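Succinate-semialdehyde dehydrogenase (PDB 4OGD) probably oxidises succinic semialdehyde to succinate, with NADP+ bound as cofactor in a Rossmann-type domain of the aldehyde dehydrogenase family. Local coordinates at residues Q23-V28 with L184-D189. Sequence-based numbering, arbitrary orientation.
Sequences QGLADV and LFISYD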
ATOM      1  N   GLN A  23       1.515 -30.600  -1.986  1.00 13.57           N
ATOM      2  CA  GLN A  23       2.624 -30.720  -2.929  1.00 11.51           C
ATOM      3  C   GLN A  23       2.331 -30.026  -4.257  1.00 12.55           C
ATOM      4  O   GLN A  23       3.206 -29.368  -4.819  1.00 14.96           O
ATOM      5  CB  GLN A  23       3.013 -32.179  -3.182  1.00 15.98           C
ATOM      6  CG  GLN A  23       4.290 -32.291  -4.009  1.00 16.42           C
ATOM      7  CD  GLN A  23       5.486 -31.681  -3.293  1.00 16.20           C
ATOM      8  OE1 GLN A  23       5.750 -32.001  -2.133  1.00 17.35           O
ATOM      9  NE2 GLN A  23       6.205 -30.789  -3.972  1.00 17.06           N
ATOM     10  N   GLY A  24       1.104 -30.163  -4.750  1.00 12.32           N
ATOM     11  CA  GLY A  24       0.690 -29.472  -5.960  1.00 14.26           C
ATOM     12  C   GLY A  24       0.876 -27.972  -5.799  1.00 13.28           C
ATOM     13  O   GLY A  24       1.371 -27.293  -6.697  1.00 11.67           O
ATOM     14  N   LEU A  25       0.503 -27.464  -4.631  1.00 10.91           N
ATOM     15  CA  LEU A  25       0.632 -26.037  -4.342  1.00 12.12           C
ATOM     16  C   LEU A  25       2.097 -25.598  -4.298  1.00 12.06           C
ATOM     17  O   LEU A  25       2.467 -24.565  -4.871  1.00 10.47           O
ATOM     18  CB  LEU A  25      -0.085 -25.706  -3.031  1.00 12.51           C
ATOM     19  CG  LEU A  25      -0.004 -24.263  -2.540  1.00 11.32           C
ATOM     20  CD1 LEU A  25      -0.562 -23.295  -3.583  1.00 12.05           C
ATOM     21  CD2 LEU A  25      -0.749 -24.132  -1.215  1.00  9.74           C
ATOM     22  N   ALA A  26       2.937 -26.381  -3.627  1.00  9.99           N
ATOM     23  CA  ALA A  26       4.365 -26.079  -3.597  1.00 13.84           C
ATOM     24  C   ALA A  26       4.936 -26.053  -5.012  1.00 11.76           C
ATOM     25  O   ALA A  26       5.703 -25.154  -5.369  1.00 11.51           O
ATOM     26  CB  ALA A  26       5.121 -27.087  -2.727  1.00 13.92           C
ATOM     27  N   ASP A  27       4.555 -27.039  -5.819  1.00 13.32           N
ATOM     28  CA  ASP A  27       5.030 -27.104  -7.197  1.00 11.48           C
ATOM     29  C   ASP A  27       4.633 -25.858  -7.998  1.00 11.27           C
ATOM     30  O   ASP A  27       5.445 -25.310  -8.749  1.00 11.38           O
ATOM     31  CB  ASP A  27       4.548 -28.386  -7.880  1.00 13.62           C
ATOM     32  CG  ASP A  27       5.165 -29.637  -7.273  1.00 17.02           C
ATOM     33  OD1 ASP A  27       6.153 -29.516  -6.520  1.00 17.65           O
ATOM     34  OD2 ASP A  27       4.665 -30.744  -7.561  1.00 21.00           O
ATOM     35  N   VAL A  28       3.395 -25.411  -7.817  1.00 10.13           N
ATOM     36  CA  VAL A  28       2.909 -24.196  -8.472  1.00  9.89           C
ATOM     37  C   VAL A  28       3.684 -22.952  -8.040  1.00 10.44           C
ATOM     38  O   VAL A  28       4.049 -22.125  -8.879  1.00  8.53           O
ATOM     39  CB  VAL A  28       1.384 -24.005  -8.248  1.00  9.81           C
ATOM     40  CG1 VAL A  28       0.944 -22.609  -8.667  1.00  9.04           C
ATOM     41  CG2 VAL A  28       0.612 -25.049  -9.031  1.00 10.71           C
ATOM     42  N   LEU A 184      -5.869 -21.724  -7.917  1.00  8.26           N
ATOM     43  CA  LEU A 184      -5.628 -22.570  -6.749  1.00  8.45           C
ATOM     44  C   LEU A 184      -6.932 -22.986  -6.072  1.00  9.79           C
ATOM     45  O   LEU A 184      -7.573 -22.176  -5.394  1.00 10.79           O
ATOM     46  CB  LEU A 184      -4.759 -21.832  -5.726  1.00  9.10           C
ATOM     47  CG  LEU A 184      -3.518 -21.082  -6.195  1.00  7.68           C
ATOM     48  CD1 LEU A 184      -2.860 -20.400  -5.001  1.00 10.88           C
ATOM     49  CD2 LEU A 184      -2.531 -22.016  -6.884  1.00  9.82           C
ATOM     50  N   PHE A 185      -7.338 -24.241  -6.254  1.00 12.09           N
ATOM     51  CA  PHE A 185      -8.489 -24.756  -5.525  1.00 11.46           C
ATOM     52  C   PHE A 185      -8.001 -25.159  -4.137  1.00 13.80           C
ATOM     53  O   PHE A 185      -7.760 -26.336  -3.867  1.00 12.58           O
ATOM     54  CB  PHE A 185      -9.112 -25.960  -6.249  1.00 10.92           C
ATOM     55  CG  PHE A 185      -9.918 -25.597  -7.480  1.00 10.34           C
ATOM     56  CD1 PHE A 185     -10.792 -24.517  -7.467  1.00 10.52           C
ATOM     57  CD2 PHE A 185      -9.805 -26.344  -8.644  1.00  9.56           C
ATOM     58  CE1 PHE A 185     -11.530 -24.185  -8.587  1.00 13.45           C
ATOM     59  CE2 PHE A 185     -10.550 -26.020  -9.774  1.00 11.98           C
ATOM     60  CZ  PHE A 185     -11.413 -24.939  -9.744  1.00 11.09           C
ATOM     61  N   ILE A 186      -7.829 -24.174  -3.257  1.00 10.09           N
ATOM     62  CA  ILE A 186      -7.216 -24.421  -1.954  1.00 12.85           C
ATOM     63  C   ILE A 186      -8.063 -23.975  -0.760  1.00 12.50           C
ATOM     64  O   ILE A 186      -9.017 -23.197  -0.896  1.00 11.89           O
ATOM     65  CB  ILE A 186      -5.819 -23.763  -1.849  1.00 12.46           C
ATOM     66  CG1 ILE A 186      -5.911 -22.267  -2.166  1.00 10.43           C
ATOM     67  CG2 ILE A 186      -4.822 -24.465  -2.779  1.00 12.36           C
ATOM     68  CD1 ILE A 186      -4.631 -21.501  -1.854  1.00 12.24           C
ATOM     69  N   SER A 187      -7.692 -24.470   0.417  1.00 12.74           N
ATOM     70  CA  SER A 187      -8.385 -24.145   1.659  1.00 15.77           C
ATOM     71  C   SER A 187      -7.852 -22.837   2.209  1.00 16.75           C
ATOM     72  O   SER A 187      -6.815 -22.355   1.765  1.00 11.95           O
ATOM     73  CB  SER A 187      -8.119 -25.231   2.690  1.00 13.47           C
ATOM     74  OG  SER A 187      -6.751 -25.222   3.049  1.00 14.17           O
ATOM     75  N   TYR A 188      -8.551 -22.276   3.189  1.00 16.94           N
ATOM     76  CA  TYR A 188      -8.101 -21.045   3.834  1.00 18.25           C
ATOM     77  C   TYR A 188      -6.750 -21.244   4.510  1.00 18.41           C
ATOM     78  O   TYR A 188      -5.926 -20.332   4.550  1.00 15.07           O
ATOM     79  CB  TYR A 188      -9.118 -20.574   4.873  1.00 22.83           C
ATOM     80  CG  TYR A 188     -10.435 -20.104   4.302  1.00 33.56           C
ATOM     81  CD1 TYR A 188     -10.532 -19.655   2.987  1.00 31.82           C
ATOM     82  CD2 TYR A 188     -11.587 -20.107   5.081  1.00 41.76           C
ATOM     83  CE1 TYR A 188     -11.745 -19.223   2.465  1.00 40.07           C
ATOM     84  CE2 TYR A 188     -12.800 -19.679   4.570  1.00 40.58           C
ATOM     85  CZ  TYR A 188     -12.875 -19.239   3.261  1.00 40.54           C
ATOM     86  OH  TYR A 188     -14.083 -18.812   2.755  1.00 47.67           O
ATOM     87  N   ASP A 189      -6.519 -22.440   5.040  1.00 16.83           N
ATOM     88  CA  ASP A 189      -5.244 -22.722   5.686  1.00 15.92           C
ATOM     89  C   ASP A 189      -4.112 -22.725   4.665  1.00 14.47           C
ATOM     90  O   ASP A 189      -3.012 -22.264   4.953  1.00 16.14           O
ATOM     91  CB  ASP A 189      -5.297 -24.046   6.445  1.00 21.19           C
ATOM     92  CG  ASP A 189      -6.232 -23.993   7.634  1.00 29.97           C
ATOM     93  OD1 ASP A 189      -6.281 -22.939   8.306  1.00 31.93           O
ATOM     94  OD2 ASP A 189      -6.917 -25.004   7.895  1.00 32.85           O
TER
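Leu25 and Leu184 meet through their forked ends, and their side chains cross at roughly a right angle. Leu25 CD1 bears on both prongs of Leu184, 4.0 Å from Leu184 CD1 and 4.1 Å from Leu184 CD2, so one methyl fits the notch between two. Leu184 CD2 is shared with Val28, one helical turn on: Val28 CG1 lies 4.0 Å from Leu184 CD2. That methyl is thus a bump received between Leu25 and Val28, whose i, i+3 spacing puts both on the same flank of the helix. Leu25 CG (chi1 178°) and Val28 CG1 (chi1 168°) both stand anti to their backbone N; CG1 is itself the touching methyl of Val28, whereas Leu25 reaches across with the methyls beyond CG. Leu25 CD2 makes a looser approach to Ile186 CG2, at 4.4 Å. Leu184 and Ile186 both leave the backbone toward the helix, while the ring of Phe185 between them, the centre of an inverse gamma turn, meets those of Tyr3 and Phe17. No hydrogen bond crosses the interface, which buries 152 Å² over both sides; its close contacts all join methyl carbons. Met20 touches all four contacting side chains, and Val153 of strand 152-155 backs Leu184 and Val28. Helix 22-41 packs on the loop joining strand 181-183, outermost on the parallel side of a mixed sheet within this chain, to helix 188-196, N-capped by Ser187: a strand-to-helix connection of the Rossmann-type nucleotide-binding fold of aldehyde dehydrogenases.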